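Local atomic coordinates of IS607 family transposase IS1535 (Mycobacterium tuberculosis, PDB entry 6DGB), a protein that probably binds DNA at transposon ends and exchanges its strands as a serine recombinase of the IS607 family, represented here by its C-terminal catalytic domain. Residues 3-8 against 54-59; 37-42 against 50-55; 115-118 against 124-127. All coordinates share one frame; numbering follows the deposited sequence.

Overall arrangement
Contacts 1 and 2 belong to one piece of architecture: helix 51-58 lies across two neighbouring strands of the parallel sheet, 3-8 and 37-42, and the centres of contacts 1 and 2 are about 4 Å apart. Contact 1 is buried and purely apolar, where the later part of the helix meets the inner strand. Contact 2, partly buried at an outermost strand of the chain's sheet, is mainly polar, with a carboxylate set against the first turn. The Tyr5-Glu41 hydrogen bond joins the two. Contact 3 stands apart, its centre 28 to 29 Å from theirs, and is a small buried join between the last two helices. All three regions also touch the second subunit.

Contact 1: 3-8 against 54-59; sequences VLYARV and RRILSD
Val3 and Ile56 mark the closest approach of the two backbones, with Val3 CA and Ile56 CA 7.9 Å apart. Residues 3-8 form a strand, while 54-58 belong to the later part of helix 51-58. The separation is that of a helix resting on the face of a sheet, bridged by side chains alone. Along the strand the side chains alternate: those of Val3 and Tyr5 leave the backbone toward the helix, and that of Leu4 leaves on the other face.

Ile56 carries the whole helical side of the join. Its CG1 branch lies anti to its own carbonyl carbon (chi1 -75°), and the chain then runs out to put CD1 over the notch between Val3 and Tyr5, touching both. CD1 meets Val3 CG1 at 3.8 Å, and the same valine methyl lies 3.9 Å from Ile56 CG1. The two aliphatic chains cross at a slant. Ile56 CD1 also comes to 3.6 Å from Tyr5 CD1, approaching the ring obliquely near its CB end. With its CG anti to the backbone N (chi1 179°), the tyrosine leans its ring out from the sheet and forward along the strand, which carries the hydroxyl past the isoleucine to a hydrogen bond with Glu41.

The cluster belongs to the central parallel sheet of the resolvase-type alpha/beta catalytic domain. Val39 of strand 37-42 touches Val3, Tyr5 and Ile56, and Ile65 of strand 64-67 also packs on Ile56. Helix 51-58 connects those two strands in a beta-alpha-beta crossover that passes over 3-8. On the sheet's other face, helix 14-30 receives Leu4 through Leu24. Helix 51-58 itself faces the second subunit, Leu57 touching His80 of that subunit.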
ATOM      1  N   VAL A   3      -0.001   5.506 -20.146  1.00 28.85           N
ATOM      2  CA  VAL A   3      -1.325   5.122 -19.651  1.00 27.31           C
ATOM      3  C   VAL A   3      -1.828   6.235 -18.764  1.00 29.77           C
ATOM      4  O   VAL A   3      -1.133   6.647 -17.840  1.00 28.52           O
ATOM      5  CB  VAL A   3      -1.343   3.744 -18.903  1.00 30.12           C
ATOM      6  CG1 VAL A   3      -2.759   3.319 -18.548  1.00 30.16           C
ATOM      7  CG2 VAL A   3      -0.685   2.657 -19.725  1.00 30.53           C
ATOM      8  N   LEU A   4      -3.019   6.745 -19.055  1.00 27.06           N
ATOM      9  CA  LEU A   4      -3.615   7.750 -18.205  1.00 26.64           C
ATOM     10  C   LEU A   4      -4.558   6.955 -17.327  1.00 33.18           C
ATOM     11  O   LEU A   4      -5.288   6.109 -17.841  1.00 34.43           O
ATOM     12  CB  LEU A   4      -4.327   8.832 -18.998  1.00 27.51           C
ATOM     13  CG  LEU A   4      -3.520   9.576 -20.076  1.00 30.53           C
ATOM     14  CD1 LEU A   4      -4.344  10.688 -20.680  1.00 30.83           C
ATOM     15  CD2 LEU A   4      -2.232  10.156 -19.542  1.00 29.60           C
ATOM     16  N   TYR A   5      -4.454   7.131 -15.994  1.00 29.11           N
ATOM     17  CA  TYR A   5      -5.247   6.358 -15.046  1.00 28.71           C
ATOM     18  C   TYR A   5      -6.010   7.237 -14.031  1.00 32.76           C
ATOM     19  O   TYR A   5      -5.426   8.088 -13.365  1.00 29.94           O
ATOM     20  CB  TYR A   5      -4.349   5.309 -14.369  1.00 28.57           C
ATOM     21  CG  TYR A   5      -5.051   4.453 -13.342  1.00 30.37           C
ATOM     22  CD1 TYR A   5      -5.689   3.269 -13.706  1.00 33.01           C
ATOM     23  CD2 TYR A   5      -5.031   4.795 -11.993  1.00 30.43           C
ATOM     24  CE1 TYR A   5      -6.334   2.474 -12.762  1.00 33.91           C
ATOM     25  CE2 TYR A   5      -5.661   3.999 -11.035  1.00 31.48           C
ATOM     26  CZ  TYR A   5      -6.307   2.836 -11.423  1.00 41.97           C
ATOM     27  OH  TYR A   5      -6.916   2.061 -10.466  1.00 44.91           O
ATOM     28  N   ALA A   6      -7.332   7.009 -13.936  1.00 32.45           N
ATOM     29  CA  ALA A   6      -8.297   7.699 -13.064  1.00 32.56           C
ATOM     30  C   ALA A   6      -8.965   6.704 -12.133  1.00 34.95           C
ATOM     31  O   ALA A   6      -9.364   5.626 -12.572  1.00 34.11           O
ATOM     32  CB  ALA A   6      -9.359   8.392 -13.909  1.00 34.87           C
ATOM     33  N   ARG A   7      -9.081   7.060 -10.851  1.00 32.44           N
ATOM     34  CA  ARG A   7      -9.750   6.219  -9.851  1.00 32.97           C
ATOM     35  C   ARG A   7     -10.709   7.003  -8.965  1.00 39.50           C
ATOM     36  O   ARG A   7     -10.492   8.180  -8.671  1.00 36.75           O
ATOM     37  CB  ARG A   7      -8.767   5.373  -8.994  1.00 30.18           C
ATOM     38  CG  ARG A   7      -9.453   4.216  -8.237  1.00 29.53           C
ATOM     39  CD  ARG A   7      -8.648   3.612  -7.107  1.00 28.63           C
ATOM     40  NE  ARG A   7      -7.937   4.601  -6.298  1.00 31.18           N
ATOM     41  CZ  ARG A   7      -8.433   5.215  -5.228  1.00 47.50           C
ATOM     42  NH1 ARG A   7      -9.657   4.929  -4.796  1.00 32.47           N
ATOM     43  NH2 ARG A   7      -7.704   6.110  -4.574  1.00 34.09           N
ATOM     44  N   VAL A   8     -11.768   6.309  -8.539  1.00 41.65           N
ATOM     45  CA  VAL A   8     -12.797   6.775  -7.625  1.00 44.45           C
ATOM     46  C   VAL A   8     -13.238   5.581  -6.698  1.00 51.55           C
ATOM     47  O   VAL A   8     -13.205   4.421  -7.126  1.00 50.05           O
ATOM     48  CB  VAL A   8     -13.896   7.486  -8.453  1.00 51.28           C
ATOM     49  CG1 VAL A   8     -15.296   6.958  -8.193  1.00 53.25           C
ATOM     50  CG2 VAL A   8     -13.811   8.998  -8.287  1.00 51.58           C
ATOM     51  N   ARG A  54      -4.037  -3.692 -11.935  1.00 35.52           N
ATOM     52  CA  ARG A  54      -3.287  -4.941 -11.933  1.00 36.05           C
ATOM     53  C   ARG A  54      -2.793  -5.186 -13.366  1.00 37.41           C
ATOM     54  O   ARG A  54      -1.591  -5.305 -13.580  1.00 37.00           O
ATOM     55  CB  ARG A  54      -4.171  -6.094 -11.418  1.00 41.30           C
ATOM     56  CG  ARG A  54      -3.491  -7.477 -11.367  1.00 59.28           C
ATOM     57  CD  ARG A  54      -4.402  -8.585 -10.851  1.00 79.35           C
ATOM     58  NE  ARG A  54      -5.686  -8.655 -11.566  1.00 96.03           N
ATOM     59  CZ  ARG A  54      -5.935  -9.430 -12.621  1.00108.87           C
ATOM     60  NH1 ARG A  54      -4.990 -10.227 -13.108  1.00 92.45           N
ATOM     61  NH2 ARG A  54      -7.129  -9.409 -13.197  1.00 96.04           N
ATOM     62  N   ARG A  55      -3.710  -5.141 -14.341  1.00 32.87           N
ATOM     63  CA  ARG A  55      -3.434  -5.311 -15.763  1.00 33.86           C
ATOM     64  C   ARG A  55      -2.367  -4.311 -16.236  1.00 35.23           C
ATOM     65  O   ARG A  55      -1.404  -4.714 -16.880  1.00 35.10           O
ATOM     66  CB  ARG A  55      -4.745  -5.167 -16.557  1.00 38.50           C
ATOM     67  CG  ARG A  55      -4.810  -5.956 -17.866  1.00 58.25           C
ATOM     68  CD  ARG A  55      -6.245  -6.232 -18.299  1.00 80.34           C
ATOM     69  NE  ARG A  55      -6.937  -5.032 -18.777  1.00104.23           N
ATOM     70  CZ  ARG A  55      -6.984  -4.644 -20.050  1.00132.86           C
ATOM     71  NH1 ARG A  55      -6.367  -5.350 -20.990  1.00129.36           N
ATOM     72  NH2 ARG A  55      -7.639  -3.539 -20.390  1.00121.82           N
ATOM     73  N   ILE A  56      -2.514  -3.021 -15.860  1.00 31.04           N
ATOM     74  CA  ILE A  56      -1.571  -1.934 -16.173  1.00 30.41           C
ATOM     75  C   ILE A  56      -0.185  -2.241 -15.577  1.00 36.87           C
ATOM     76  O   ILE A  56       0.795  -2.191 -16.319  1.00 39.22           O
ATOM     77  CB  ILE A  56      -2.115  -0.552 -15.695  1.00 32.01           C
ATOM     78  CG1 ILE A  56      -3.240  -0.039 -16.617  1.00 32.72           C
ATOM     79  CG2 ILE A  56      -0.998   0.491 -15.584  1.00 32.34           C
ATOM     80  CD1 ILE A  56      -4.161   0.967 -15.961  1.00 39.16           C
ATOM     81  N   LEU A  57      -0.105  -2.580 -14.253  1.00 30.97           N
ATOM     82  CA  LEU A  57       1.171  -2.864 -13.600  1.00 29.73           C
ATOM     83  C   LEU A  57       1.844  -4.128 -14.120  1.00 36.58           C
ATOM     84  O   LEU A  57       3.069  -4.146 -14.242  1.00 36.73           O
ATOM     85  CB  LEU A  57       1.061  -2.882 -12.072  1.00 27.87           C
ATOM     86  CG  LEU A  57       0.678  -1.559 -11.409  1.00 28.29           C
ATOM     87  CD1 LEU A  57       0.380  -1.752  -9.925  1.00 26.46           C
ATOM     88  CD2 LEU A  57       1.680  -0.467 -11.696  1.00 26.18           C
ATOM     89  N   SER A  58       1.061  -5.156 -14.479  1.00 35.31           N
ATOM     90  CA  SER A  58       1.616  -6.402 -15.015  1.00 37.71           C
ATOM     91  C   SER A  58       2.015  -6.289 -16.493  1.00 46.63           C
ATOM     92  O   SER A  58       2.733  -7.155 -16.974  1.00 50.28           O
ATOM     93  CB  SER A  58       0.668  -7.571 -14.783  1.00 41.79           C
ATOM     94  OG  SER A  58      -0.599  -7.358 -15.379  1.00 54.06           O
ATOM     95  N   ASP A  59       1.586  -5.216 -17.207  1.00 43.21           N
ATOM     96  CA  ASP A  59       1.954  -4.996 -18.608  1.00 44.03           C
ATOM     97  C   ASP A  59       3.276  -4.230 -18.681  1.00 46.53           C
ATOM     98  O   ASP A  59       3.302  -3.061 -18.314  1.00 44.10           O
ATOM     99  CB  ASP A  59       0.838  -4.274 -19.394  1.00 45.38           C
ATOM    100  CG  ASP A  59       1.233  -3.836 -20.799  1.00 59.79           C
ATOM    101  OD1 ASP A  59       1.757  -4.689 -21.570  1.00 63.61           O
ATOM    102  OD2 ASP A  59       1.014  -2.645 -21.133  1.00 63.12           O
TER

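Contact 2: 37-42 against 50-55; sequences QVVCEV and RPKLRR
Val39 makes the first touch along strand 37-42, its CG1 lying 3.7 Å from Lys52 CD and crossing the lysine chain at a slant. Here the strand runs roughly antiparallel to the start of helix 51-58: the axes of the short segments 37-42 and 51-55 are 8.9 Å apart, at 140°.

At Cys40 the backbone does the work, since the side chain points to the opposite face, onto helix 14-30. Lys52, extended beyond CG, reaches across the strand, past Val39 CG1, and brings NZ to Cys40 O, a hydrogen bond of 3.2 Å with the donor tilted somewhat off the carbonyl plane.

Glu41 is the centre of the contact. Its CG is anti to the backbone N (chi1 175°) and the chain bends at the next bond, laying the carboxylate against the first helical turn, just after Arg50 at the N-cap position. Lys52 N gives a hydrogen bond to the syn side of Glu41 OE2, 3.3 Å away and 26° out of the carboxylate plane, while Leu53 N makes a weak one to Glu41 OE1. The latter oxygen also accepts the hydroxyl of Tyr5. Arg50 crosses the glutamate at about a right angle and touches it with its aliphatic part, Arg50 CG being 3.4 Å from Glu41 CD. Glu41 OE1 lies 4.4 Å from Arg50 NE, well out of the guanidinium plane, so only the charges are near and no N-H points at it; Arg50 NH2 bonds instead to Leu73 O.

Two hydrogen bonds and a weaker third thus fix the carboxylate in position, through backbone N-H groups and Tyr5, and tie an edge strand, the helix start and Tyr5 together.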
ATOM      1  N   GLN A  37      -4.129   4.326 -23.512  1.00 57.57           N
ATOM      2  CA  GLN A  37      -5.197   3.965 -22.589  1.00 56.63           C
ATOM      3  C   GLN A  37      -5.616   5.062 -21.581  1.00 56.08           C
ATOM      4  O   GLN A  37      -4.835   5.386 -20.678  1.00 53.89           O
ATOM      5  CB  GLN A  37      -4.812   2.666 -21.838  1.00 57.91           C
ATOM      6  N   VAL A  38      -6.865   5.615 -21.717  1.00 50.16           N
ATOM      7  CA  VAL A  38      -7.408   6.497 -20.677  1.00 46.18           C
ATOM      8  C   VAL A  38      -8.311   5.582 -19.779  1.00 44.69           C
ATOM      9  O   VAL A  38      -9.443   5.255 -20.141  1.00 46.12           O
ATOM     10  CB  VAL A  38      -7.996   7.844 -21.115  1.00 49.18           C
ATOM     11  CG1 VAL A  38      -9.129   7.687 -22.118  1.00 52.13           C
ATOM     12  CG2 VAL A  38      -8.408   8.680 -19.908  1.00 47.69           C
ATOM     13  N   VAL A  39      -7.723   5.079 -18.670  1.00 33.67           N
ATOM     14  CA  VAL A  39      -8.317   4.060 -17.802  1.00 32.11           C
ATOM     15  C   VAL A  39      -9.029   4.635 -16.596  1.00 39.33           C
ATOM     16  O   VAL A  39      -8.395   5.257 -15.752  1.00 39.39           O
ATOM     17  CB  VAL A  39      -7.275   2.982 -17.370  1.00 32.00           C
ATOM     18  CG1 VAL A  39      -7.905   1.940 -16.450  1.00 30.99           C
ATOM     19  CG2 VAL A  39      -6.610   2.324 -18.575  1.00 31.75           C
ATOM     20  N   CYS A  40     -10.332   4.349 -16.474  1.00 37.47           N
ATOM     21  CA  CYS A  40     -11.162   4.791 -15.362  1.00 36.71           C
ATOM     22  C   CYS A  40     -11.503   3.584 -14.538  1.00 41.96           C
ATOM     23  O   CYS A  40     -12.004   2.601 -15.086  1.00 45.74           O
ATOM     24  CB  CYS A  40     -12.419   5.481 -15.878  1.00 38.58           C
ATOM     25  SG  CYS A  40     -12.106   7.019 -16.782  1.00 42.62           S
ATOM     26  N   GLU A  41     -11.272   3.650 -13.232  1.00 34.94           N
ATOM     27  CA  GLU A  41     -11.557   2.547 -12.341  1.00 34.67           C
ATOM     28  C   GLU A  41     -12.367   3.015 -11.133  1.00 39.01           C
ATOM     29  O   GLU A  41     -12.182   4.137 -10.662  1.00 36.49           O
ATOM     30  CB  GLU A  41     -10.201   1.949 -11.894  1.00 35.11           C
ATOM     31  CG  GLU A  41     -10.230   0.827 -10.854  1.00 47.51           C
ATOM     32  CD  GLU A  41      -9.334  -0.364 -11.156  1.00 65.37           C
ATOM     33  OE1 GLU A  41      -8.094  -0.191 -11.164  1.00 38.70           O
ATOM     34  OE2 GLU A  41      -9.869  -1.481 -11.345  1.00 64.31           O
ATOM     35  N   VAL A  42     -13.253   2.133 -10.621  1.00 39.17           N
ATOM     36  CA  VAL A  42     -14.022   2.304  -9.371  1.00 39.27           C
ATOM     37  C   VAL A  42     -13.496   1.198  -8.426  1.00 43.42           C
ATOM     38  O   VAL A  42     -13.509   0.008  -8.774  1.00 42.57           O
ATOM     39  CB  VAL A  42     -15.568   2.266  -9.533  1.00 44.72           C
ATOM     40  CG1 VAL A  42     -16.258   2.970  -8.362  1.00 44.56           C
ATOM     41  CG2 VAL A  42     -16.007   2.884 -10.856  1.00 45.76           C
ATOM     42  N   ARG A  50      -8.414  -4.262  -7.713  1.00 47.28           N
ATOM     43  CA  ARG A  50      -8.460  -3.304  -8.802  1.00 44.41           C
ATOM     44  C   ARG A  50      -7.788  -3.951  -9.989  1.00 46.87           C
ATOM     45  O   ARG A  50      -6.565  -3.863 -10.151  1.00 45.58           O
ATOM     46  CB  ARG A  50      -7.794  -1.997  -8.401  1.00 38.96           C
ATOM     47  CG  ARG A  50      -8.816  -1.047  -7.833  1.00 44.10           C
ATOM     48  CD  ARG A  50      -8.312  -0.380  -6.605  1.00 49.66           C
ATOM     49  NE  ARG A  50      -7.434   0.731  -6.957  1.00 56.47           N
ATOM     50  CZ  ARG A  50      -6.283   1.024  -6.358  1.00 70.22           C
ATOM     51  NH1 ARG A  50      -5.837   0.276  -5.348  1.00 51.00           N
ATOM     52  NH2 ARG A  50      -5.573   2.067  -6.756  1.00 53.69           N
ATOM     53  N   PRO A  51      -8.593  -4.696 -10.776  1.00 43.52           N
ATOM     54  CA  PRO A  51      -8.030  -5.467 -11.905  1.00 43.82           C
ATOM     55  C   PRO A  51      -7.520  -4.651 -13.075  1.00 44.58           C
ATOM     56  O   PRO A  51      -6.724  -5.174 -13.852  1.00 44.02           O
ATOM     57  CB  PRO A  51      -9.181  -6.382 -12.313  1.00 48.06           C
ATOM     58  CG  PRO A  51     -10.405  -5.628 -11.895  1.00 52.62           C
ATOM     59  CD  PRO A  51     -10.044  -4.929 -10.630  1.00 45.87           C
ATOM     60  N   LYS A  52      -8.003  -3.397 -13.215  1.00 39.94           N
ATOM     61  CA  LYS A  52      -7.580  -2.473 -14.269  1.00 39.09           C
ATOM     62  C   LYS A  52      -6.129  -2.028 -13.994  1.00 41.32           C
ATOM     63  O   LYS A  52      -5.316  -2.051 -14.923  1.00 40.55           O
ATOM     64  CB  LYS A  52      -8.512  -1.265 -14.360  1.00 40.44           C
ATOM     65  CG  LYS A  52      -9.924  -1.625 -14.803  1.00 62.34           C
ATOM     66  CD  LYS A  52     -10.620  -0.455 -15.488  1.00 72.25           C
ATOM     67  CE  LYS A  52     -11.897  -0.843 -16.194  1.00 84.39           C
ATOM     68  NZ  LYS A  52     -12.329   0.201 -17.172  1.00 90.92           N
ATOM     69  N   LEU A  53      -5.796  -1.699 -12.706  1.00 35.00           N
ATOM     70  CA  LEU A  53      -4.449  -1.301 -12.277  1.00 32.79           C
ATOM     71  C   LEU A  53      -3.497  -2.497 -12.244  1.00 38.12           C
ATOM     72  O   LEU A  53      -2.301  -2.341 -12.512  1.00 37.57           O
ATOM     73  CB  LEU A  53      -4.457  -0.553 -10.928  1.00 30.57           C
ATOM     74  CG  LEU A  53      -3.111   0.003 -10.426  1.00 33.01           C
ATOM     75  CD1 LEU A  53      -2.504   1.016 -11.388  1.00 31.72           C
ATOM     76  CD2 LEU A  53      -3.274   0.634  -9.102  1.00 35.93           C
ATOM     77  N   ARG A  54      -4.037  -3.692 -11.935  1.00 35.52           N
ATOM     78  CA  ARG A  54      -3.287  -4.941 -11.933  1.00 36.05           C
ATOM     79  C   ARG A  54      -2.793  -5.186 -13.366  1.00 37.41           C
ATOM     80  O   ARG A  54      -1.591  -5.305 -13.580  1.00 37.00           O
ATOM     81  CB  ARG A  54      -4.171  -6.094 -11.418  1.00 41.30           C
ATOM     82  CG  ARG A  54      -3.491  -7.477 -11.367  1.00 59.28           C
ATOM     83  CD  ARG A  54      -4.402  -8.585 -10.851  1.00 79.35           C
ATOM     84  NE  ARG A  54      -5.686  -8.655 -11.566  1.00 96.03           N
ATOM     85  CZ  ARG A  54      -5.935  -9.430 -12.621  1.00108.87           C
ATOM     86  NH1 ARG A  54      -4.990 -10.227 -13.108  1.00 92.45           N
ATOM     87  NH2 ARG A  54      -7.129  -9.409 -13.197  1.00 96.04           N
ATOM     88  N   ARG A  55      -3.710  -5.141 -14.341  1.00 32.87           N
ATOM     89  CA  ARG A  55      -3.434  -5.311 -15.763  1.00 33.86           C
ATOM     90  C   ARG A  55      -2.367  -4.311 -16.236  1.00 35.23           C
ATOM     91  O   ARG A  55      -1.404  -4.714 -16.880  1.00 35.10           O
ATOM     92  CB  ARG A  55      -4.745  -5.167 -16.557  1.00 38.50           C
ATOM     93  CG  ARG A  55      -4.810  -5.956 -17.866  1.00 58.25           C
ATOM     94  CD  ARG A  55      -6.245  -6.232 -18.299  1.00 80.34           C
ATOM     95  NE  ARG A  55      -6.937  -5.032 -18.777  1.00104.23           N
ATOM     96  CZ  ARG A  55      -6.984  -4.644 -20.050  1.00132.86           C
ATOM     97  NH1 ARG A  55      -6.367  -5.350 -20.990  1.00129.36           N
ATOM     98  NH2 ARG A  55      -7.639  -3.539 -20.390  1.00121.82           N
TER

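Contact 3: 115-118 against 124-127; sequences MCAR and GARN
Ala117 and Ala125 lie at the closest backbone approach, their CA atoms 5.2 Å apart, where helix 104-120 turns over into helix 125-135. The apolar contacts run between small groups. Ala125 CB sits 4.0 Å from Ala117 CB and 4.1 Å from Cys116 CB, so one methyl spans two successive residues of the earlier helix.

Side chains also pack directly on backbone. The methyl of Ala125, the first helical residue after the N-cap, rests against the preceding helix, with Ala125 CB at 3.7 Å from Ala117 N. In the reverse direction, Cys116 CB approaches Ala125 O at 3.7 Å, and the cysteine sulfur lies a little further from that carbonyl oxygen.

A further layer comes from the second subunit, whose Met108 touches Met115 and whose Ala136 touches Cys116, placing this helical turn beside the dimer partner.

The arrangement is a tight helix-to-helix reversal joining the last two helices of the chain, not the DNA-binding helix-turn-helix motif. With neither hydrogen bond nor ion pair between the two segments, the join depends on close van der Waals packing. Alanine and cysteine side chains are short enough to let the helices meet almost backbone to backbone at the reversal.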
ATOM      1  N   MET A 115      -9.295  -3.923   9.913  1.00 51.73           N
ATOM      2  CA  MET A 115      -8.429  -4.014  11.073  1.00 52.10           C
ATOM      3  C   MET A 115      -9.219  -4.478  12.297  1.00 55.84           C
ATOM      4  O   MET A 115      -8.675  -5.231  13.097  1.00 57.40           O
ATOM      5  CB  MET A 115      -7.697  -2.693  11.297  1.00 54.59           C
ATOM      6  CG  MET A 115      -6.653  -2.378  10.197  1.00 59.17           C
ATOM      7  SD  MET A 115      -5.461  -1.078  10.667  1.00 63.92           S
ATOM      8  CE  MET A 115      -4.119  -1.438   9.573  1.00 60.62           C
ATOM      9  N   CYS A 116     -10.521  -4.105  12.401  1.00 50.99           N
ATOM     10  CA  CYS A 116     -11.459  -4.532  13.468  1.00 50.50           C
ATOM     11  C   CYS A 116     -11.839  -5.988  13.256  1.00 53.38           C
ATOM     12  O   CYS A 116     -12.013  -6.718  14.226  1.00 54.05           O
ATOM     13  CB  CYS A 116     -12.718  -3.662  13.492  1.00 50.83           C
ATOM     14  SG  CYS A 116     -12.536  -2.077  14.345  1.00 53.66           S
ATOM     15  N   ALA A 117     -12.062  -6.377  11.986  1.00 48.17           N
ATOM     16  CA  ALA A 117     -12.429  -7.732  11.618  1.00 48.65           C
ATOM     17  C   ALA A 117     -11.324  -8.678  12.084  1.00 54.15           C
ATOM     18  O   ALA A 117     -11.615  -9.623  12.803  1.00 55.29           O
ATOM     19  CB  ALA A 117     -12.638  -7.836  10.116  1.00 49.16           C
ATOM     20  N   ARG A 118     -10.056  -8.358  11.768  1.00 50.78           N
ATOM     21  CA  ARG A 118      -8.867  -9.151  12.119  1.00 50.76           C
ATOM     22  C   ARG A 118      -8.700  -9.236  13.635  1.00 54.93           C
ATOM     23  O   ARG A 118      -8.371 -10.302  14.158  1.00 55.64           O
ATOM     24  CB  ARG A 118      -7.592  -8.570  11.458  1.00 49.40           C
ATOM     25  CG  ARG A 118      -7.470  -8.784   9.939  1.00 59.65           C
ATOM     26  CD  ARG A 118      -6.572  -7.728   9.295  1.00 68.91           C
ATOM     27  NE  ARG A 118      -6.852  -7.526   7.866  1.00 82.57           N
ATOM     28  CZ  ARG A 118      -6.634  -6.389   7.200  1.00 97.77           C
ATOM     29  NH1 ARG A 118      -6.136  -5.328   7.827  1.00 83.74           N
ATOM     30  NH2 ARG A 118      -6.917  -6.306   5.906  1.00 83.22           N
ATOM     31  N   GLY A 124     -20.092  -7.267  13.195  1.00 38.57           N
ATOM     32  CA  GLY A 124     -20.181  -5.863  13.593  1.00 36.39           C
ATOM     33  C   GLY A 124     -18.930  -5.025  13.391  1.00 35.93           C
ATOM     34  O   GLY A 124     -18.894  -3.891  13.860  1.00 35.91           O
ATOM     35  N   ALA A 125     -17.908  -5.537  12.672  1.00 29.91           N
ATOM     36  CA  ALA A 125     -16.637  -4.835  12.437  1.00 28.22           C
ATOM     37  C   ALA A 125     -16.788  -3.427  11.805  1.00 34.03           C
ATOM     38  O   ALA A 125     -16.000  -2.523  12.120  1.00 32.61           O
ATOM     39  CB  ALA A 125     -15.687  -5.706  11.617  1.00 28.11           C
ATOM     40  N   ARG A 126     -17.790  -3.246  10.932  1.00 32.50           N
ATOM     41  CA  ARG A 126     -18.061  -1.959  10.302  1.00 33.42           C
ATOM     42  C   ARG A 126     -18.757  -0.990  11.287  1.00 39.89           C
ATOM     43  O   ARG A 126     -18.478   0.210  11.272  1.00 37.45           O
ATOM     44  CB  ARG A 126     -18.865  -2.127   9.011  1.00 35.47           C
ATOM     45  CG  ARG A 126     -18.927  -0.827   8.237  1.00 47.91           C
ATOM     46  CD  ARG A 126     -19.326  -0.983   6.803  1.00 58.46           C
ATOM     47  NE  ARG A 126     -18.641   0.017   5.992  1.00 61.99           N
ATOM     48  CZ  ARG A 126     -19.146   1.193   5.642  1.00 68.38           C
ATOM     49  NH1 ARG A 126     -20.375   1.537   6.016  1.00 42.71           N
ATOM     50  NH2 ARG A 126     -18.428   2.032   4.901  1.00 60.98           N
ATOM     51  N   ASN A 127     -19.617  -1.519  12.168  1.00 40.34           N
ATOM     52  CA  ASN A 127     -20.268  -0.715  13.194  1.00 42.03           C
ATOM     53  C   ASN A 127     -19.230  -0.166  14.190  1.00 45.61           C
ATOM     54  O   ASN A 127     -19.346   0.989  14.584  1.00 46.98           O
ATOM     55  CB  ASN A 127     -21.367  -1.513  13.887  1.00 45.81           C
ATOM     56  CG  ASN A 127     -22.553  -1.824  12.990  1.00 63.71           C
ATOM     57  OD1 ASN A 127     -22.908  -1.065  12.062  1.00 52.97           O
ATOM     58  ND2 ASN A 127     -23.210  -2.941  13.273  1.00 53.84           N
TER